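Local coordinates for alpha-tubulin N-acetyltransferase (Danio rerio, PDB 4H6U), which catalyses the transfer of an acetyl group from acetyl coenzyme A to alpha-tubulin, at residues Y133-F138 / K167-R172; F140-K143 / E148-Q151. The protein carries 1 engineered substitution. All coordinates share one frame; numbering follows the deposited sequence.

The chain enters helix 133-145 after strand 117-124. Interaction 2 closes the shorter loop. It brings 148-151, just before strand 153-155, back onto residues 140-143 of the helix that precedes it. Interaction 1 closes the longer loop. It joins the first turns of the same helix, 133-138, to the end of helix 159-168 and the residues after it. Interaction 2 is therefore nested inside interaction 1. The two share helix 133-145 and touch directly through P149, Y169 and L171. L142 CD1 also lies 4.0 Å from Y169 CE1. Together they tie two helices and an intervening turn beside the coenzyme site.

Interaction 1: Y133-F138 / K167-R172; sequences YGSELF and KRYDLR. With ACO (acetyl coenzyme *a), chain C.
F138 and Y169 form an edge-to-face (T-shaped) pair, planes at 72°. The CD2 edge of F138 comes over one face of the Y169 ring, offset toward its rim, with F138 CD2 3.4 Å from Y169 CZ. F138 holds CG anti to the backbone N (chi1 -163°), which sets this edge against Y169. Nearer the coenzyme, S135 OG hydrogen-bonds O1A of acetyl coenzyme A. R168 NH1 lies 3.7 Å from S135 OG, with no hydrogen bond between them. The R168 guanidinium lays one face over the coenzyme O5B. The diphosphate is gripped from the helix start. G134 N donates to the coenzyme O4A at 2.6 Å. S135 N donates to O1A at 2.9 Å. This is the pyrophosphate-binding turn of the GNAT fold, where backbone N-H groups at a helix N terminus point at the diphosphate. G132 N and R130 also bind the cofactor. K167 NZ reaches the 3'-phosphate oxygen O8A at 2.9 Å. Further out, D139 hydrogen-bonds Y169 OH and so holds the phenol end. F164 meets both aromatic rings. An alanine in place of Y169 is likely to leave the F138 edge without its facing ring and D139 without its hydroxyl partner.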
loop_
_atom_site.group_PDB
_atom_site.type_symbol
_atom_site.label_atom_id
_atom_site.label_comp_id
_atom_site.label_asym_id
_atom_site.label_seq_id
_atom_site.Cartn_x
_atom_site.Cartn_y
_atom_site.Cartn_z
ATOM N N TYR A 133 13.222 -13.634 -11.710
ATOM C CA TYR A 133 11.939 -12.967 -11.461
ATOM C C TYR A 133 12.129 -11.573 -10.852
ATOM O O TYR A 133 11.526 -10.607 -11.316
ATOM C CB TYR A 133 11.043 -13.851 -10.564
ATOM C CG TYR A 133 10.452 -15.031 -11.291
ATOM C CD1 TYR A 133 9.718 -14.849 -12.443
ATOM C CD2 TYR A 133 10.664 -16.321 -10.860
ATOM C CE1 TYR A 133 9.187 -15.918 -13.117
ATOM C CE2 TYR A 133 10.146 -17.400 -11.547
ATOM C CZ TYR A 133 9.414 -17.188 -12.677
ATOM O OH TYR A 133 8.871 -18.228 -13.379
ATOM N N GLY A 134 13.010 -11.452 -9.867
ATOM C CA GLY A 134 13.302 -10.145 -9.262
ATOM C C GLY A 134 13.765 -9.152 -10.338
ATOM O O GLY A 134 13.246 -8.031 -10.460
ATOM N N SER A 135 14.747 -9.577 -11.135
ATOM C CA SER A 135 15.224 -8.799 -12.286
ATOM C C SER A 135 14.085 -8.373 -13.215
ATOM O O SER A 135 14.070 -7.235 -13.679
ATOM C CB SER A 135 16.238 -9.620 -13.098
ATOM O OG SER A 135 17.369 -9.965 -12.335
ATOM N N GLU A 136 13.153 -9.285 -13.521
ATOM C CA GLU A 136 12.051 -8.921 -14.406
ATOM C C GLU A 136 11.202 -7.805 -13.765
ATOM O O GLU A 136 10.882 -6.840 -14.427
ATOM C CB GLU A 136 11.187 -10.142 -14.783
ATOM C CG GLU A 136 10.248 -9.834 -15.925
ATOM C CD GLU A 136 9.437 -11.023 -16.427
ATOM O OE1 GLU A 136 9.360 -12.065 -15.741
ATOM O OE2 GLU A 136 8.802 -10.873 -17.490
ATOM N N LEU A 137 10.856 -7.910 -12.486
ATOM C CA LEU A 137 10.078 -6.855 -11.828
ATOM C C LEU A 137 10.792 -5.523 -11.761
ATOM O O LEU A 137 10.196 -4.467 -12.016
ATOM C CB LEU A 137 9.738 -7.238 -10.395
ATOM C CG LEU A 137 8.294 -7.622 -10.165
ATOM C CD1 LEU A 137 8.036 -7.777 -8.683
ATOM C CD2 LEU A 137 7.327 -6.588 -10.767
ATOM N N PHE A 138 12.045 -5.574 -11.311
ATOM C CA PHE A 138 12.831 -4.375 -11.124
ATOM C C PHE A 138 12.980 -3.687 -12.497
ATOM O O PHE A 138 12.683 -2.507 -12.647
ATOM C CB PHE A 138 14.181 -4.740 -10.491
ATOM C CG PHE A 138 14.918 -3.589 -9.871
ATOM C CD1 PHE A 138 14.445 -2.947 -8.739
ATOM C CD2 PHE A 138 16.122 -3.163 -10.420
ATOM C CE1 PHE A 138 15.152 -1.860 -8.160
ATOM C CE2 PHE A 138 16.853 -2.099 -9.853
ATOM C CZ PHE A 138 16.349 -1.446 -8.714
ATOM N N LYS A 167 25.443 -7.134 -7.758
ATOM C CA LYS A 167 25.780 -8.120 -8.802
ATOM C C LYS A 167 25.071 -7.872 -10.142
ATOM O O LYS A 167 25.670 -8.039 -11.184
ATOM C CB LYS A 167 25.474 -9.520 -8.290
ATOM C CG LYS A 167 26.378 -9.898 -7.163
ATOM C CD LYS A 167 26.002 -11.185 -6.459
ATOM C CE LYS A 167 26.730 -12.365 -7.024
ATOM N NZ LYS A 167 26.646 -13.510 -6.086
ATOM N N ARG A 168 23.811 -7.432 -10.118
ATOM C CA ARG A 168 23.049 -7.301 -11.361
ATOM C C ARG A 168 22.983 -5.868 -11.921
ATOM O O ARG A 168 22.794 -5.690 -13.132
ATOM C CB ARG A 168 21.650 -7.883 -11.169
ATOM C CG ARG A 168 21.658 -9.387 -10.850
ATOM C CD ARG A 168 21.855 -10.238 -12.141
ATOM N NE ARG A 168 22.057 -11.647 -11.807
ATOM C CZ ARG A 168 21.245 -12.649 -12.133
ATOM N NH1 ARG A 168 20.142 -12.428 -12.841
ATOM N NH2 ARG A 168 21.548 -13.889 -11.739
ATOM N N TYR A 169 23.163 -4.859 -11.057
ATOM C CA TYR A 169 23.069 -3.446 -11.476
ATOM C C TYR A 169 24.357 -2.637 -11.221
ATOM O O TYR A 169 24.373 -1.427 -11.405
ATOM C CB TYR A 169 21.811 -2.778 -10.858
ATOM C CG TYR A 169 20.555 -3.500 -11.335
ATOM C CD1 TYR A 169 19.861 -3.073 -12.453
ATOM C CD2 TYR A 169 20.134 -4.657 -10.721
ATOM C CE1 TYR A 169 18.761 -3.758 -12.914
ATOM C CE2 TYR A 169 19.040 -5.345 -11.168
ATOM C CZ TYR A 169 18.358 -4.903 -12.266
ATOM O OH TYR A 169 17.263 -5.622 -12.699
ATOM N N ASP A 170 25.430 -3.312 -10.796
ATOM C CA ASP A 170 26.716 -2.665 -10.529
ATOM C C ASP A 170 26.659 -1.492 -9.535
ATOM O O ASP A 170 27.430 -0.533 -9.628
ATOM C CB ASP A 170 27.330 -2.208 -11.837
ATOM C CG ASP A 170 27.670 -3.366 -12.711
ATOM O OD1 ASP A 170 27.736 -4.480 -12.144
ATOM O OD2 ASP A 170 27.847 -3.183 -13.940
ATOM N N LEU A 171 25.739 -1.583 -8.595
ATOM C CA LEU A 171 25.626 -0.570 -7.547
ATOM C C LEU A 171 26.492 -1.007 -6.363
ATOM O O LEU A 171 26.052 -1.758 -5.516
ATOM C CB LEU A 171 24.164 -0.376 -7.130
ATOM C CG LEU A 171 23.230 0.228 -8.169
ATOM C CD1 LEU A 171 21.951 0.684 -7.506
ATOM C CD2 LEU A 171 23.889 1.391 -8.860
ATOM N N ARG A 172 27.701 -0.466 -6.295
ATOM C CA ARG A 172 28.728 -0.918 -5.361
ATOM C C ARG A 172 29.115 0.122 -4.307
ATOM O O ARG A 172 29.419 -0.227 -3.172
ATOM C CB ARG A 172 29.981 -1.314 -6.137
ATOM C CG ARG A 172 29.776 -2.649 -6.822
ATOM C CD ARG A 172 30.897 -3.052 -7.768
ATOM N NE ARG A 172 30.505 -4.293 -8.431
ATOM C CZ ARG A 172 30.026 -4.385 -9.668
ATOM N NH1 ARG A 172 29.916 -3.306 -10.444
ATOM N NH2 ARG A 172 29.684 -5.579 -10.136
HETATM N N1A ACO C . 21.760 -15.056 -1.555
HETATM C C2A ACO C . 22.435 -14.025 -2.174
HETATM N N3A ACO C . 22.022 -13.304 -3.196
HETATM C C4A ACO C . 20.779 -13.677 -3.723
HETATM C C5A ACO C . 19.996 -14.731 -3.210
HETATM C C6A ACO C . 20.551 -15.418 -2.074
HETATM N N6A ACO C . 19.942 -16.451 -1.439
HETATM N N7A ACO C . 18.803 -14.824 -3.986
HETATM C C8A ACO C . 18.904 -13.848 -4.963
HETATM N N9A ACO C . 20.119 -13.152 -4.808
HETATM C C1B ACO C . 20.710 -12.059 -5.545
HETATM C C2B ACO C . 22.092 -12.386 -6.089
HETATM O O2B ACO C . 22.803 -11.231 -6.441
HETATM C C3B ACO C . 21.624 -13.110 -7.424
HETATM O O3B ACO C . 22.545 -13.155 -8.344
HETATM P P3B ACO C . 23.501 -14.725 -8.360
HETATM O O7A ACO C . 24.338 -14.361 -9.549
HETATM O O8A ACO C . 24.150 -14.614 -7.002
HETATM O O9A ACO C . 22.440 -15.766 -8.519
HETATM C C4B ACO C . 20.475 -12.242 -7.854
HETATM O O4B ACO C . 19.874 -11.722 -6.627
HETATM C C5B ACO C . 19.505 -13.079 -8.689
HETATM O O5B ACO C . 18.777 -12.341 -9.596
HETATM P P1A ACO C . 17.139 -12.631 -9.679
HETATM O O1A ACO C . 16.672 -11.705 -10.744
HETATM O O2A ACO C . 16.870 -14.122 -9.695
HETATM O O3A ACO C . 16.567 -12.027 -8.238
HETATM P P2A ACO C . 15.448 -12.741 -7.407
HETATM O O4A ACO C . 14.174 -12.957 -8.151
HETATM O O5A ACO C . 15.922 -13.762 -6.433
HETATM O O6A ACO C . 14.875 -11.352 -6.361
HETATM C CBP ACO C . 15.167 -10.464 -4.191
HETATM C CCP ACO C . 15.772 -10.661 -5.576
HETATM C CDP ACO C . 16.122 -9.724 -3.242
HETATM C CEP ACO C . 13.808 -9.706 -4.302
HETATM C CAP ACO C . 14.868 -11.903 -3.661
HETATM O OAP ACO C . 16.010 -12.721 -3.511
HETATM C C9P ACO C . 13.918 -11.908 -2.427
HETATM O O9P ACO C . 12.742 -11.703 -2.614
HETATM N N8P ACO C . 14.159 -12.049 -1.101
HETATM C C7P ACO C . 15.317 -12.275 -0.380
HETATM C C6P ACO C . 15.126 -11.887 1.169
HETATM C C5P ACO C . 14.280 -10.600 1.515
HETATM O O5P ACO C . 13.610 -10.526 2.559
HETATM N N4P ACO C . 14.297 -9.489 0.606
HETATM C C3P ACO C . 13.571 -8.159 0.790
HETATM C C2P ACO C . 14.228 -6.833 0.212
HETATM S S1P ACO C . 14.599 -5.292 1.356
HETATM C C ACO C . 13.377 -4.054 0.909
HETATM O O ACO C . 12.394 -4.442 0.399
HETATM C CH3 ACO C . 13.893 -2.700 0.479
#

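Interaction 2: F140-K143 / E148-Q151; sequences FMLK and EPAQ
The P149 ring has both methyls of L142 on one side of it. CD1 is the closer, 3.8 Å from P149 CG, and the two side chains cross at about a right angle. CD2 lies near the E148-P149 peptide, 4.1 Å from P149 N. At the rim of the proline ring come Y169 and L171, which follow helix 159-168. Y169 CD1 meets P149 CG, and L171 CD1 meets P149 CB. The contact is apolar throughout, with no hydrogen bond between 140-143 and 148-151. L142 reaches it with CG beside the backbone N (chi1 -60°), from a CB that already faces the turn.

The turn is held by its own bonds. The backbone bond from Q151 N to E148 O, at 3.0 Å, closes the short 3-10 segment 149-151. In return, the Q151 side-chain amide accepts from E148 N through OE1, at 3.0 Å and nearly straight (169°). That donor is tilted 32° from the carbonyl plane. This second bond holds OE1 at the start of the turn. P149 O is taken by Y154 OH, which links the turn to the next strand.

This is a surface contact within the beta-alpha-beta unit of strand 117-124, helix 133-145 and strand 153-155. L142 also touches V147, while M141 packs on strands 75-81 and 90-99 of the central sheet.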
loop_
_atom_site.group_PDB
_atom_site.type_symbol
_atom_site.label_atom_id
_atom_site.label_comp_id
_atom_site.label_asym_id
_atom_site.label_seq_id
_atom_site.Cartn_x
_atom_site.Cartn_y
_atom_site.Cartn_z
ATOM N N PHE A 140 11.019 -3.889 -15.085
ATOM C CA PHE A 140 9.752 -3.311 -15.484
ATOM C C PHE A 140 9.506 -1.954 -14.788
ATOM O O PHE A 140 9.099 -0.975 -15.432
ATOM C CB PHE A 140 8.610 -4.281 -15.204
ATOM C CG PHE A 140 7.278 -3.789 -15.707
ATOM C CD1 PHE A 140 6.825 -4.150 -16.952
ATOM C CD2 PHE A 140 6.523 -2.894 -14.951
ATOM C CE1 PHE A 140 5.599 -3.681 -17.449
ATOM C CE2 PHE A 140 5.308 -2.397 -15.420
ATOM C CZ PHE A 140 4.839 -2.782 -16.683
ATOM N N MET A 141 9.798 -1.883 -13.497
ATOM C CA MET A 141 9.603 -0.639 -12.732
ATOM C C MET A 141 10.529 0.470 -13.276
ATOM O O MET A 141 10.095 1.586 -13.535
ATOM C CB MET A 141 9.846 -0.897 -11.237
ATOM C CG MET A 141 9.711 0.334 -10.320
ATOM S SD MET A 141 11.251 1.282 -10.174
ATOM C CE MET A 141 12.326 0.108 -9.403
ATOM N N LEU A 142 11.808 0.158 -13.472
ATOM C CA LEU A 142 12.749 1.140 -14.000
ATOM C C LEU A 142 12.292 1.716 -15.360
ATOM O O LEU A 142 12.327 2.935 -15.563
ATOM C CB LEU A 142 14.146 0.518 -14.137
ATOM C CG LEU A 142 14.786 -0.015 -12.841
ATOM C CD1 LEU A 142 16.053 -0.815 -13.142
ATOM C CD2 LEU A 142 15.069 1.081 -11.822
ATOM N N LYS A 143 11.862 0.859 -16.279
ATOM C CA LYS A 143 11.419 1.322 -17.586
ATOM C C LYS A 143 10.228 2.283 -17.424
ATOM O O LYS A 143 10.224 3.388 -17.991
ATOM C CB LYS A 143 11.043 0.144 -18.520
ATOM N N GLU A 148 16.956 5.414 -13.310
ATOM C CA GLU A 148 18.040 4.453 -13.252
ATOM C C GLU A 148 18.220 4.068 -11.797
ATOM O O GLU A 148 17.841 4.796 -10.872
ATOM C CB GLU A 148 19.352 5.013 -13.847
ATOM C CG GLU A 148 19.331 5.491 -15.298
ATOM C CD GLU A 148 19.423 4.347 -16.335
ATOM O OE1 GLU A 148 19.532 3.164 -15.930
ATOM O OE2 GLU A 148 19.410 4.633 -17.561
ATOM N N PRO A 149 18.779 2.895 -11.588
ATOM C CA PRO A 149 18.911 2.365 -10.235
ATOM C C PRO A 149 19.703 3.303 -9.309
ATOM O O PRO A 149 19.396 3.402 -8.110
ATOM C CB PRO A 149 19.658 1.037 -10.457
ATOM C CG PRO A 149 19.362 0.662 -11.920
ATOM C CD PRO A 149 19.203 1.948 -12.640
ATOM N N ALA A 150 20.698 4.002 -9.855
ATOM C CA ALA A 150 21.509 4.914 -9.036
ATOM C C ALA A 150 20.779 6.194 -8.630
ATOM O O ALA A 150 21.189 6.844 -7.670
ATOM C CB ALA A 150 22.784 5.254 -9.741
ATOM N N GLN A 151 19.653 6.513 -9.272
ATOM C CA GLN A 151 18.919 7.746 -8.925
ATOM C C GLN A 151 17.855 7.534 -7.891
ATOM O O GLN A 151 17.178 8.483 -7.501
ATOM C CB GLN A 151 18.220 8.339 -10.156
ATOM C CG GLN A 151 19.130 8.723 -11.311
ATOM C CD GLN A 151 18.342 9.074 -12.580
ATOM O OE1 GLN A 151 17.389 8.381 -12.953
ATOM N NE2 GLN A 151 18.694 10.197 -13.199
#